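Local structure of beta-galactosidase (Bacillus circulans, 4MAD) at residues K129-N134 and Q179-Y184; P154-N159 and G194-F199; I351-F356 and D527-L532; N543-G548 and A563-E568. The protein probably hydrolyses terminal non-reducing beta-D-galactose residues of beta-D-galactosides, as a family 35 glycoside hydrolase. One frame throughout, in Å; residues are numbered along the deposited sequence.

Interaction 1: K129-N134 and Q179-Y184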
loop_
_atom_site.group_PDB
_atom_site.type_symbol
_atom_site.label_atom_id
_atom_site.label_comp_id
_atom_site.label_asym_id
_atom_site.label_seq_id
_atom_site.Cartn_x
_atom_site.Cartn_y
_atom_site.Cartn_z
ATOM N N LYS A 129 7.265 16.135 14.018
ATOM C CA LYS A 129 6.028 16.547 13.416
ATOM C C LYS A 129 6.143 16.301 11.936
ATOM O O LYS A 129 7.124 16.640 11.361
ATOM C CB LYS A 129 5.760 18.011 13.705
ATOM C CG LYS A 129 5.514 18.285 15.134
ATOM C CD LYS A 129 4.230 17.767 15.621
ATOM C CE LYS A 129 4.189 17.871 17.099
ATOM N NZ LYS A 129 2.878 17.740 17.697
ATOM N N LEU A 130 5.141 15.673 11.362
ATOM C CA LEU A 130 5.198 15.268 9.967
ATOM C C LEU A 130 4.794 16.323 8.936
ATOM O O LEU A 130 3.867 17.010 9.117
ATOM C CB LEU A 130 4.401 13.982 9.753
ATOM C CG LEU A 130 4.714 12.841 10.698
ATOM C CD1 LEU A 130 3.791 11.727 10.571
ATOM C CD2 LEU A 130 6.073 12.403 10.549
ATOM N N ARG A 131 5.507 16.356 7.832
ATOM C CA ARG A 131 5.136 17.193 6.709
ATOM C C ARG A 131 5.004 18.669 7.028
ATOM O O ARG A 131 4.116 19.317 6.601
ATOM C CB ARG A 131 3.887 16.651 5.991
ATOM C CG ARG A 131 4.036 15.298 5.456
ATOM C CD ARG A 131 2.770 14.750 4.869
ATOM N NE ARG A 131 2.468 15.224 3.538
ATOM C CZ ARG A 131 1.291 15.071 2.968
ATOM N NH1 ARG A 131 0.345 14.460 3.617
ATOM N NH2 ARG A 131 1.081 15.504 1.750
ATOM N N CYS A 132 5.951 19.138 7.808
ATOM C CA CYS A 132 6.107 20.529 8.126
ATOM C C CYS A 132 7.557 20.835 8.430
ATOM O O CYS A 132 8.359 19.977 8.460
ATOM C CB CYS A 132 5.183 20.967 9.232
ATOM S SG CYS A 132 5.601 20.224 10.767
ATOM N N PHE A 133 7.848 22.077 8.705
ATOM C CA PHE A 133 9.216 22.482 8.856
ATOM C C PHE A 133 9.721 22.105 10.258
ATOM O O PHE A 133 9.893 22.931 11.110
ATOM C CB PHE A 133 9.395 23.985 8.594
ATOM C CG PHE A 133 10.784 24.377 8.345
ATOM C CD1 PHE A 133 11.440 23.946 7.243
ATOM C CD2 PHE A 133 11.458 25.180 9.233
ATOM C CE1 PHE A 133 12.701 24.287 7.019
ATOM C CE2 PHE A 133 12.728 25.513 9.006
ATOM C CZ PHE A 133 13.360 25.056 7.881
ATOM N N ASN A 134 9.995 20.840 10.422
ATOM C CA ASN A 134 10.375 20.230 11.708
ATOM C C ASN A 134 11.748 19.588 11.668
ATOM O O ASN A 134 11.964 18.761 10.901
ATOM C CB ASN A 134 9.336 19.166 12.044
ATOM C CG ASN A 134 9.628 18.402 13.299
ATOM O OD1 ASN A 134 9.347 18.862 14.360
ATOM N ND2 ASN A 134 10.083 17.219 13.165
ATOM N N GLN A 179 5.103 26.577 3.828
ATOM C CA GLN A 179 5.920 27.005 2.722
ATOM C C GLN A 179 7.401 26.825 2.959
ATOM O O GLN A 179 8.119 26.473 2.081
ATOM C CB GLN A 179 5.479 28.368 2.170
ATOM C CG GLN A 179 6.165 28.823 0.905
ATOM C CD GLN A 179 5.683 28.180 -0.369
ATOM O OE1 GLN A 179 4.610 27.619 -0.443
ATOM N NE2 GLN A 179 6.483 28.302 -1.388
ATOM N N LYS A 180 7.837 27.023 4.181
ATOM C CA LYS A 180 9.210 26.804 4.475
ATOM C C LYS A 180 9.560 25.356 4.227
ATOM O O LYS A 180 10.595 25.071 3.739
ATOM C CB LYS A 180 9.528 27.153 5.916
ATOM C CG LYS A 180 9.803 28.587 6.163
ATOM C CD LYS A 180 10.454 28.826 7.517
ATOM C CE LYS A 180 11.939 28.523 7.519
ATOM N NZ LYS A 180 12.859 29.700 7.394
ATOM N N TYR A 181 8.687 24.461 4.626
ATOM C CA TYR A 181 8.906 23.047 4.366
ATOM C C TYR A 181 8.968 22.736 2.870
ATOM O O TYR A 181 9.841 22.068 2.435
ATOM C CB TYR A 181 7.756 22.259 4.952
ATOM C CG TYR A 181 7.622 20.804 4.518
ATOM C CD1 TYR A 181 8.670 19.955 4.529
ATOM C CD2 TYR A 181 6.426 20.296 4.145
ATOM C CE1 TYR A 181 8.514 18.643 4.152
ATOM C CE2 TYR A 181 6.282 19.019 3.760
ATOM C CZ TYR A 181 7.316 18.190 3.769
ATOM O OH TYR A 181 7.132 16.928 3.398
ATOM N N LEU A 182 8.024 23.261 2.106
ATOM C CA LEU A 182 8.009 22.997 0.685
ATOM C C LEU A 182 9.273 23.534 -0.002
ATOM O O LEU A 182 9.844 22.909 -0.824
ATOM C CB LEU A 182 6.786 23.602 0.046
ATOM C CG LEU A 182 5.449 22.976 0.390
ATOM C CD1 LEU A 182 4.297 23.722 -0.231
ATOM C CD2 LEU A 182 5.422 21.567 0.001
ATOM N N GLN A 183 9.678 24.724 0.389
ATOM C CA GLN A 183 10.868 25.330 -0.136
ATOM C C GLN A 183 12.095 24.559 0.210
ATOM O O GLN A 183 12.952 24.397 -0.579
ATOM C CB GLN A 183 10.965 26.811 0.234
ATOM C CG GLN A 183 9.887 27.614 -0.415
ATOM C CD GLN A 183 10.024 29.080 -0.265
ATOM O OE1 GLN A 183 11.052 29.556 0.054
ATOM N NE2 GLN A 183 8.954 29.796 -0.471
ATOM N N TYR A 184 12.152 24.065 1.417
ATOM C CA TYR A 184 13.272 23.276 1.790
ATOM C C TYR A 184 13.331 21.981 0.977
ATOM O O TYR A 184 14.358 21.534 0.553
ATOM C CB TYR A 184 13.181 22.957 3.247
ATOM C CG TYR A 184 14.363 22.211 3.735
ATOM C CD1 TYR A 184 15.458 22.874 4.206
ATOM C CD2 TYR A 184 14.399 20.851 3.699
ATOM C CE1 TYR A 184 16.542 22.211 4.639
ATOM C CE2 TYR A 184 15.478 20.168 4.153
ATOM C CZ TYR A 184 16.563 20.856 4.619
ATOM O OH TYR A 184 17.680 20.203 5.066
#
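Phe-133 and Tyr-181 bring the two backbones to 4.5 Å between their CA atoms, where the irregular loop 129-134, turning through an inverse gamma turn centred on Phe-133, meets the first turns of helix 179-192. The Phe-133 ring lies against Lys-180: the lysine CE sits over one face, 3.9 Å from the ring centroid, a CH-pi contact in which a long aliphatic chain suits an exposed aromatic. That chain bends at chi3 (79°) and brings CE over the rim near Phe-133 CE2. At the edge of the same ring, Phe-133 CE1 meets Tyr-184 CB at 4.0 Å. Loop and helix both belong to the (beta/alpha)8 barrel of family 35, and Arg-131 lies about 6 Å, side chain to side chain, from Glu-171, the predicted proton donor. Tyr-181 points its CG away from the backbone N (chi1 166°), which lays the ring under the loop backbone; its face receives Cys-132 N, while its CD2 touches Arg-131 O at 3.5 Å. A tyrosine suits this buried place because its flat ring packs on peptide groups while OH reaches Glu-169 and Tyr-137. Glu-169 also forms a salt bridge with Arg-131 NH2, linking both polar ends.

Interaction 2: P154-N159 and G194-F199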
loop_
_atom_site.group_PDB
_atom_site.type_symbol
_atom_site.label_atom_id
_atom_site.label_comp_id
_atom_site.label_asym_id
_atom_site.label_seq_id
_atom_site.Cartn_x
_atom_site.Cartn_y
_atom_site.Cartn_z
ATOM N N PRO A 154 22.217 8.214 -11.789
ATOM C CA PRO A 154 22.633 7.720 -13.091
ATOM C C PRO A 154 21.452 7.674 -14.040
ATOM O O PRO A 154 21.657 7.567 -15.224
ATOM C CB PRO A 154 23.043 6.311 -12.792
ATOM C CG PRO A 154 23.390 6.305 -11.479
ATOM C CD PRO A 154 22.464 7.204 -10.781
ATOM N N LEU A 155 20.245 7.685 -13.500
ATOM C CA LEU A 155 19.033 7.511 -14.297
ATOM C C LEU A 155 18.335 8.782 -14.750
ATOM O O LEU A 155 17.409 8.743 -15.520
ATOM C CB LEU A 155 18.071 6.559 -13.607
ATOM C CG LEU A 155 18.533 5.141 -13.355
ATOM C CD1 LEU A 155 17.605 4.503 -12.414
ATOM C CD2 LEU A 155 18.689 4.364 -14.650
ATOM N N LEU A 156 18.846 9.897 -14.289
ATOM C CA LEU A 156 18.375 11.188 -14.680
ATOM C C LEU A 156 18.630 11.487 -16.155
ATOM O O LEU A 156 19.617 11.127 -16.702
ATOM C CB LEU A 156 18.958 12.267 -13.786
ATOM C CG LEU A 156 18.717 12.136 -12.300
ATOM C CD1 LEU A 156 19.620 13.055 -11.564
ATOM C CD2 LEU A 156 17.276 12.403 -11.924
ATOM N N SER A 157 17.711 12.179 -16.777
ATOM C CA SER A 157 17.868 12.505 -18.155
ATOM C C SER A 157 19.135 13.323 -18.371
ATOM O O SER A 157 19.794 13.179 -19.353
ATOM C CB SER A 157 16.674 13.222 -18.704
ATOM O OG SER A 157 16.490 14.451 -18.104
ATOM N N SER A 158 19.484 14.127 -17.386
ATOM C CA SER A 158 20.676 14.958 -17.425
ATOM C C SER A 158 21.953 14.133 -17.424
ATOM O O SER A 158 23.015 14.634 -17.621
ATOM C CB SER A 158 20.682 16.040 -16.360
ATOM O OG SER A 158 20.661 15.523 -15.096
ATOM N N ASN A 159 21.805 12.862 -17.145
ATOM C CA ASN A 159 22.860 11.915 -17.186
ATOM C C ASN A 159 22.636 10.835 -18.235
ATOM O O ASN A 159 23.293 9.858 -18.238
ATOM C CB ASN A 159 23.070 11.306 -15.814
ATOM C CG ASN A 159 23.590 12.287 -14.851
ATOM O OD1 ASN A 159 24.237 13.223 -15.226
ATOM N ND2 ASN A 159 23.270 12.117 -13.630
ATOM N N GLY A 194 19.604 17.059 -11.446
ATOM C CA GLY A 194 20.155 17.910 -12.477
ATOM C C GLY A 194 19.144 18.972 -12.841
ATOM O O GLY A 194 18.525 19.544 -12.009
ATOM N N ASN A 195 18.954 19.167 -14.120
ATOM C CA ASN A 195 18.007 20.134 -14.617
ATOM C C ASN A 195 16.645 19.556 -14.955
ATOM O O ASN A 195 15.953 20.114 -15.698
ATOM C CB ASN A 195 18.547 20.898 -15.813
ATOM C CG ASN A 195 18.891 20.016 -16.935
ATOM O OD1 ASN A 195 18.517 18.893 -16.978
ATOM N ND2 ASN A 195 19.607 20.544 -17.875
ATOM N N GLU A 196 16.288 18.444 -14.374
ATOM C CA GLU A 196 15.019 17.820 -14.636
ATOM C C GLU A 196 13.889 18.711 -14.156
ATOM O O GLU A 196 14.080 19.494 -13.304
ATOM C CB GLU A 196 14.942 16.462 -13.953
ATOM C CG GLU A 196 15.791 15.392 -14.552
ATOM C CD GLU A 196 17.262 15.540 -14.295
ATOM O OE1 GLU A 196 17.659 16.001 -13.259
ATOM O OE2 GLU A 196 18.012 15.207 -15.172
ATOM N N LEU A 197 12.739 18.602 -14.784
ATOM C CA LEU A 197 11.616 19.409 -14.401
ATOM C C LEU A 197 11.058 18.952 -13.039
ATOM O O LEU A 197 10.796 17.820 -12.854
ATOM C CB LEU A 197 10.525 19.355 -15.467
ATOM C CG LEU A 197 9.270 20.103 -15.099
ATOM C CD1 LEU A 197 9.463 21.519 -14.825
ATOM C CD2 LEU A 197 8.234 19.933 -16.063
ATOM N N LEU A 198 10.899 19.886 -12.119
ATOM C CA LEU A 198 10.315 19.639 -10.815
ATOM C C LEU A 198 8.903 20.167 -10.761
ATOM O O LEU A 198 8.636 21.169 -11.292
ATOM C CB LEU A 198 11.115 20.349 -9.726
ATOM C CG LEU A 198 12.550 19.927 -9.503
ATOM C CD1 LEU A 198 13.128 20.485 -8.219
ATOM C CD2 LEU A 198 12.711 18.494 -9.558
ATOM N N PHE A 199 8.000 19.472 -10.135
ATOM C CA PHE A 199 6.636 19.917 -10.182
ATOM C C PHE A 199 5.919 19.442 -8.948
ATOM O O PHE A 199 6.385 18.593 -8.333
ATOM C CB PHE A 199 5.953 19.391 -11.440
ATOM C CG PHE A 199 5.804 17.925 -11.461
ATOM C CD1 PHE A 199 4.739 17.325 -10.896
ATOM C CD2 PHE A 199 6.760 17.121 -12.033
ATOM C CE1 PHE A 199 4.630 15.968 -10.905
ATOM C CE2 PHE A 199 6.620 15.761 -12.054
ATOM C CZ PHE A 199 5.590 15.199 -11.490
#
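Glu-196 reaches across to the turn formed by Leu-156, Ser-157 and Ser-158, its chain crossing that of Leu-156 at about a right angle. The glutamate bends at chi2 (73°), which folds the carboxylate back so that its two oxygens serve different segments. Glu-196 OE2 takes two firm bonds from one residue: Ser-158 OG at 2.7 Å, on the syn lone pair, and Ser-158 N at 2.9 Å, met nearly along the C-O axis. Glu-196 OE1 turns to its own segment and accepts from Gly-194 N at 2.9 Å. Ser-158 suits its place because chi1 of 62° sets OG between its backbone N and carbonyl carbon, so hydroxyl and amide converge on one acceptor. Leu-156 supplies the apolar wall, with CB 3.4 Å from Glu-196 OE2 and CD2 beside the carboxylate. Gly-194 is apt as well, since a CB there would run into Ser-158 OG. A leucine in place of Glu-196 would probably leave Ser-158 N and OG, and Gly-194 N, without the carboxylate oxygens they bond to and set both turns free to shift. The contact joins the turn after helix 135-152 to the one leading into barrel strand 197-202. The buried carboxylate is held through both oxygens by neutral N-H and O-H donors, whose dipoles would probably stabilise its negative charge without a cationic partner among them.

Interaction 3: I351-F356 and D527-L532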
loop_
_atom_site.group_PDB
_atom_site.type_symbol
_atom_site.label_atom_id
_atom_site.label_comp_id
_atom_site.label_asym_id
_atom_site.label_seq_id
_atom_site.Cartn_x
_atom_site.Cartn_y
_atom_site.Cartn_z
ATOM N N ILE A 351 -0.094 -14.173 -20.108
ATOM C CA ILE A 351 0.490 -15.012 -19.083
ATOM C C ILE A 351 -0.553 -15.996 -18.606
ATOM O O ILE A 351 -1.587 -15.637 -18.175
ATOM C CB ILE A 351 1.020 -14.182 -17.935
ATOM C CG1 ILE A 351 2.178 -13.343 -18.424
ATOM C CG2 ILE A 351 1.477 -15.030 -16.859
ATOM C CD1 ILE A 351 2.591 -12.267 -17.518
ATOM N N PRO A 352 -0.250 -17.267 -18.710
ATOM C CA PRO A 352 -1.253 -18.259 -18.411
ATOM C C PRO A 352 -1.722 -18.220 -16.956
ATOM O O PRO A 352 -0.964 -17.954 -16.105
ATOM C CB PRO A 352 -0.528 -19.561 -18.674
ATOM C CG PRO A 352 0.461 -19.248 -19.638
ATOM C CD PRO A 352 0.920 -17.870 -19.351
ATOM N N LYS A 353 -3.000 -18.473 -16.775
ATOM C CA LYS A 353 -3.624 -18.692 -15.474
ATOM C C LYS A 353 -4.121 -20.137 -15.373
ATOM O O LYS A 353 -4.657 -20.621 -16.283
ATOM C CB LYS A 353 -4.767 -17.729 -15.279
ATOM C CG LYS A 353 -4.301 -16.355 -14.859
ATOM C CD LYS A 353 -4.619 -15.310 -15.797
ATOM C CE LYS A 353 -3.758 -13.996 -15.619
ATOM N NZ LYS A 353 -2.242 -14.097 -15.886
ATOM N N ARG A 354 -3.929 -20.787 -14.235
ATOM C CA ARG A 354 -4.338 -22.172 -14.026
ATOM C C ARG A 354 -5.106 -22.342 -12.744
ATOM O O ARG A 354 -4.914 -21.583 -11.831
ATOM C CB ARG A 354 -3.135 -23.079 -14.007
ATOM C CG ARG A 354 -2.392 -23.095 -15.306
ATOM C CD ARG A 354 -3.235 -23.703 -16.374
ATOM N NE ARG A 354 -2.532 -23.854 -17.633
ATOM C CZ ARG A 354 -2.695 -23.051 -18.654
ATOM N NH1 ARG A 354 -3.527 -22.075 -18.562
ATOM N NH2 ARG A 354 -2.007 -23.232 -19.751
ATOM N N LEU A 355 -6.004 -23.298 -12.697
ATOM C CA LEU A 355 -6.555 -23.759 -11.444
ATOM C C LEU A 355 -5.634 -24.846 -10.945
ATOM O O LEU A 355 -5.115 -25.564 -11.720
ATOM C CB LEU A 355 -7.892 -24.437 -11.580
ATOM C CG LEU A 355 -9.127 -23.902 -12.195
ATOM C CD1 LEU A 355 -9.087 -24.167 -13.606
ATOM C CD2 LEU A 355 -10.267 -24.549 -11.610
ATOM N N PHE A 356 -5.465 -24.956 -9.653
ATOM C CA PHE A 356 -4.710 -26.035 -9.093
ATOM C C PHE A 356 -5.506 -26.908 -8.140
ATOM O O PHE A 356 -4.998 -27.838 -7.632
ATOM C CB PHE A 356 -3.438 -25.544 -8.442
ATOM C CG PHE A 356 -2.384 -25.085 -9.406
ATOM C CD1 PHE A 356 -1.499 -25.975 -9.965
ATOM C CD2 PHE A 356 -2.210 -23.778 -9.677
ATOM C CE1 PHE A 356 -0.547 -25.550 -10.779
ATOM C CE2 PHE A 356 -1.243 -23.357 -10.504
ATOM C CZ PHE A 356 -0.409 -24.231 -11.053
ATOM N N ASP A 527 0.187 -18.465 -13.024
ATOM C CA ASP A 527 -0.530 -17.566 -12.148
ATOM C C ASP A 527 -1.785 -18.247 -11.688
ATOM O O ASP A 527 -2.319 -19.020 -12.354
ATOM C CB ASP A 527 -0.917 -16.268 -12.837
ATOM C CG ASP A 527 0.230 -15.332 -13.067
ATOM O OD1 ASP A 527 1.323 -15.549 -12.591
ATOM O OD2 ASP A 527 -0.005 -14.377 -13.767
ATOM N N THR A 528 -2.200 -17.947 -10.484
ATOM C CA THR A 528 -3.357 -18.572 -9.911
ATOM C C THR A 528 -3.944 -17.733 -8.786
ATOM O O THR A 528 -3.361 -16.773 -8.411
ATOM C CB THR A 528 -3.083 -20.015 -9.424
ATOM O OG1 THR A 528 -4.282 -20.662 -9.080
ATOM C CG2 THR A 528 -2.190 -20.005 -8.251
ATOM N N PHE A 529 -5.099 -18.140 -8.297
ATOM C CA PHE A 529 -5.783 -17.409 -7.259
ATOM C C PHE A 529 -6.321 -18.338 -6.196
ATOM O O PHE A 529 -6.860 -19.339 -6.507
ATOM C CB PHE A 529 -6.905 -16.587 -7.838
ATOM C CG PHE A 529 -6.502 -15.751 -9.027
ATOM C CD1 PHE A 529 -6.201 -14.415 -8.894
ATOM C CD2 PHE A 529 -6.439 -16.285 -10.299
ATOM C CE1 PHE A 529 -5.850 -13.676 -9.940
ATOM C CE2 PHE A 529 -6.090 -15.504 -11.344
ATOM C CZ PHE A 529 -5.774 -14.210 -11.144
ATOM N N ILE A 530 -6.157 -17.961 -4.944
ATOM C CA ILE A 530 -6.676 -18.725 -3.848
ATOM C C ILE A 530 -8.053 -18.226 -3.391
ATOM O O ILE A 530 -8.185 -17.127 -3.007
ATOM C CB ILE A 530 -5.730 -18.679 -2.619
ATOM C CG1 ILE A 530 -4.339 -19.129 -2.977
ATOM C CG2 ILE A 530 -6.238 -19.554 -1.568
ATOM C CD1 ILE A 530 -3.380 -19.152 -1.823
ATOM N N ASP A 531 -9.042 -19.089 -3.426
ATOM C CA ASP A 531 -10.397 -18.747 -3.068
ATOM C C ASP A 531 -10.601 -18.942 -1.585
ATOM O O ASP A 531 -10.542 -20.018 -1.135
ATOM C CB ASP A 531 -11.371 -19.655 -3.772
ATOM C CG ASP A 531 -12.764 -19.545 -3.235
ATOM O OD1 ASP A 531 -13.128 -18.566 -2.635
ATOM O OD2 ASP A 531 -13.506 -20.491 -3.427
ATOM N N LEU A 532 -10.782 -17.848 -0.877
ATOM C CA LEU A 532 -10.822 -17.837 0.555
ATOM C C LEU A 532 -12.190 -17.513 1.111
ATOM O O LEU A 532 -12.312 -17.178 2.250
ATOM C CB LEU A 532 -9.833 -16.845 1.088
ATOM C CG LEU A 532 -8.394 -17.272 0.862
ATOM C CD1 LEU A 532 -7.475 -16.213 0.478
ATOM C CD2 LEU A 532 -7.878 -18.135 1.941
HETATM O O HOH W 1 1.651 -18.372 -15.899
#
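Lys-353 and Asp-527 face each other in a single beta bridge, their CA atoms 4.7 Å apart. Arg-354 N donates to Asp-527 O at 3.0 Å in a nearly straight bond (164°), whereas the bond from Asp-527 N to Pro-352 O is weak and is supplemented by a water that donates to Pro-352 O and accepts from Asp-527 N. Proline fits at this edge because the bridge uses its carbonyl and needs no amide hydrogen. The lysine side chain can be followed outward. Lys-353 CB lies 4.0 Å from Asp-527 O; Lys-353 CG then touches Asp-527 CB and the edge of the Phe-529 ring, where Phe-529 CE2 is 4.0 Å away. Bends at chi2 and chi4 (65°) curl the remaining chain back, so that Lys-353 NZ ends between Ile-351 O, accepting at 2.8 Å, and Asp-527 OD2, a salt bridge of 3.1 Å that meets the carboxylate on its anti side. A lysine is long enough for the aliphatic part to pack while the ammonium reaches the Ile-351 carbonyl and Asp-527 OD2. The other carboxylate oxygen, OD1, is held by Tyr-47 OH and Ala-563 N, so Asp-527 links several segments. Further along, Thr-528 brings its CB and OG1 to the edge of the Phe-356 ring, OG1 lying 3.8 Å from Phe-356 CD2. Thr-528 OG1 also has two acceptors for its one proton, Arg-354 O at 3.0 Å and Val-588 O. The bridge brings the linker that follows the catalytic barrel alongside the antiparallel sheet that contains strand 528-531, part of the galactose-binding domain.

Interaction 4: N543-G548 and A563-E568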
loop_
_atom_site.group_PDB
_atom_site.type_symbol
_atom_site.label_atom_id
_atom_site.label_comp_id
_atom_site.label_asym_id
_atom_site.label_seq_id
_atom_site.Cartn_x
_atom_site.Cartn_y
_atom_site.Cartn_z
ATOM N N ASN A 543 5.159 -20.539 -0.122
ATOM C CA ASN A 543 6.585 -20.647 -0.130
ATOM C C ASN A 543 7.228 -19.488 0.619
ATOM O O ASN A 543 8.271 -19.046 0.268
ATOM C CB ASN A 543 7.145 -20.797 -1.539
ATOM C CG ASN A 543 6.664 -22.071 -2.217
ATOM O OD1 ASN A 543 6.212 -22.026 -3.297
ATOM N ND2 ASN A 543 6.698 -23.153 -1.536
ATOM N N GLY A 544 6.576 -19.034 1.669
ATOM C CA GLY A 544 7.098 -17.957 2.477
ATOM C C GLY A 544 6.752 -16.565 1.998
ATOM O O GLY A 544 7.000 -15.619 2.671
ATOM N N HIS A 545 6.090 -16.497 0.864
ATOM C CA HIS A 545 5.709 -15.249 0.274
ATOM C C HIS A 545 4.359 -14.840 0.837
ATOM O O HIS A 545 3.423 -15.517 0.686
ATOM C CB HIS A 545 5.596 -15.381 -1.201
ATOM C CG HIS A 545 6.890 -15.651 -1.888
ATOM N ND1 HIS A 545 7.846 -14.697 -2.062
ATOM C CD2 HIS A 545 7.372 -16.771 -2.445
ATOM C CE1 HIS A 545 8.865 -15.216 -2.708
ATOM N NE2 HIS A 545 8.607 -16.481 -2.932
ATOM N N HIS A 546 4.324 -13.672 1.435
ATOM C CA HIS A 546 3.122 -13.195 2.106
ATOM C C HIS A 546 2.205 -12.553 1.064
ATOM O O HIS A 546 2.491 -11.541 0.566
ATOM C CB HIS A 546 3.489 -12.159 3.178
ATOM C CG HIS A 546 2.322 -11.677 3.971
ATOM N ND1 HIS A 546 2.438 -11.055 5.186
ATOM C CD2 HIS A 546 1.005 -11.782 3.733
ATOM C CE1 HIS A 546 1.239 -10.772 5.645
ATOM N NE2 HIS A 546 0.354 -11.217 4.782
ATOM N N LEU A 547 1.122 -13.224 0.761
ATOM C CA LEU A 547 0.177 -12.785 -0.239
ATOM C C LEU A 547 -0.584 -11.528 0.101
ATOM O O LEU A 547 -1.055 -10.876 -0.759
ATOM C CB LEU A 547 -0.829 -13.868 -0.555
ATOM C CG LEU A 547 -0.324 -15.162 -1.166
ATOM C CD1 LEU A 547 -1.446 -16.021 -1.537
ATOM C CD2 LEU A 547 0.618 -14.966 -2.305
ATOM N N GLY A 548 -0.794 -11.308 1.372
ATOM C CA GLY A 548 -1.735 -10.315 1.799
ATOM C C GLY A 548 -2.798 -10.843 2.716
ATOM O O GLY A 548 -2.673 -11.892 3.219
ATOM N N ALA A 563 3.034 -16.431 -10.457
ATOM C CA ALA A 563 3.714 -17.678 -10.692
ATOM C C ALA A 563 5.083 -17.768 -10.013
ATOM O O ALA A 563 5.464 -18.822 -9.586
ATOM C CB ALA A 563 3.854 -17.906 -12.124
ATOM N N PRO A 564 5.810 -16.675 -9.916
ATOM C CA PRO A 564 7.167 -16.722 -9.357
ATOM C C PRO A 564 7.237 -17.168 -7.914
ATOM O O PRO A 564 8.256 -17.574 -7.476
ATOM C CB PRO A 564 7.626 -15.309 -9.498
ATOM C CG PRO A 564 6.992 -14.876 -10.759
ATOM C CD PRO A 564 5.623 -15.447 -10.687
ATOM N N PHE A 565 6.142 -17.001 -7.199
ATOM C CA PHE A 565 5.986 -17.468 -5.862
ATOM C C PHE A 565 5.976 -19.021 -5.774
ATOM O O PHE A 565 6.254 -19.573 -4.770
ATOM C CB PHE A 565 4.730 -16.875 -5.264
ATOM C CG PHE A 565 4.839 -15.402 -4.884
ATOM C CD1 PHE A 565 5.967 -14.674 -5.112
ATOM C CD2 PHE A 565 3.784 -14.767 -4.295
ATOM C CE1 PHE A 565 6.023 -13.374 -4.770
ATOM C CE2 PHE A 565 3.857 -13.499 -3.946
ATOM C CZ PHE A 565 4.968 -12.790 -4.195
ATOM N N LEU A 566 5.524 -19.655 -6.837
ATOM C CA LEU A 566 5.449 -21.095 -7.008
ATOM C C LEU A 566 6.716 -21.768 -7.594
ATOM O O LEU A 566 7.545 -21.131 -8.165
ATOM C CB LEU A 566 4.266 -21.463 -7.892
ATOM C CG LEU A 566 2.848 -21.135 -7.417
ATOM C CD1 LEU A 566 1.771 -21.362 -8.417
ATOM C CD2 LEU A 566 2.572 -21.840 -6.176
ATOM N N GLN A 567 6.801 -23.067 -7.376
ATOM C CA GLN A 567 7.844 -23.885 -7.933
ATOM C C GLN A 567 7.311 -25.234 -8.339
ATOM O O GLN A 567 6.307 -25.692 -7.856
ATOM C CB GLN A 567 9.003 -24.044 -6.981
ATOM C CG GLN A 567 8.719 -24.859 -5.772
ATOM C CD GLN A 567 9.786 -24.658 -4.722
ATOM O OE1 GLN A 567 10.037 -23.551 -4.310
ATOM N NE2 GLN A 567 10.418 -25.705 -4.318
ATOM N N GLU A 568 8.007 -25.858 -9.267
ATOM C CA GLU A 568 7.615 -27.182 -9.678
ATOM C C GLU A 568 7.765 -28.096 -8.530
ATOM O O GLU A 568 8.712 -28.035 -7.851
ATOM C CB GLU A 568 8.471 -27.679 -10.837
ATOM C CG GLU A 568 7.874 -27.285 -12.161
ATOM C CD GLU A 568 8.849 -27.314 -13.325
ATOM O OE1 GLU A 568 9.818 -28.082 -13.277
ATOM O OE2 GLU A 568 8.612 -26.565 -14.289
#
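Phe-565 and His-545 form an offset stack, ring centroids 4.0 Å apart and planes only 4° from parallel. Phe-565 CD1 lies over the centre of the imidazole, while on the phenylalanine side the atom above the centre is His-545 CB, a CH-pi contact of 3.6 Å to the centroid. With CG anti to the carbonyl carbon (chi1 -66°), the His-545 imidazole is laid over the Phe-565 face. Apolar packing comes next: Leu-547 CD2 meets the edge of the phenylalanine ring at Phe-565 CD2, 3.7 Å away, so that face and edge are covered by alternate residues of strand 545-551. A branched leucine suits this buried position, where it also packs on residues such as Val-540 and Val-561. As for polar groups, the amide end of Asn-543 lies beside Phe-565 O. Replacing Phe-565 by an alanine would probably open a gap beneath His-545, set the imidazole free to turn and leave Leu-547 CD2 without its neighbour. The 3-10 turn carrying Phe-565 is thus joined to the strand chiefly by flat surfaces and dispersion, and with its carbon-rich ring over the imidazole the stack probably does not require a charged histidine.

From the N terminus, the chain passes 129-134, then 154-159, and returns to them at 179-184 and 194-199 respectively, so interactions 1 and 2 cross. Both lie in the (beta/alpha)8 barrel, closing loops of 44 and 34 residues, with their nearest atoms about 8 Å apart; helix 179-192 leads from one towards strand 197-202 of the other. Interaction 3 opens later and closes a loop of 170 residues, bringing the linker after the barrel to strand 528-531. Interaction 4 follows in series and closes a loop of 14 residues, joining edge strand 545-551 to the 3-10 turn that precedes strand 569-577. Interactions 3 and 4 touch within the same sheet domain, where Ile-530 CD1 packs on Leu-547 CD1.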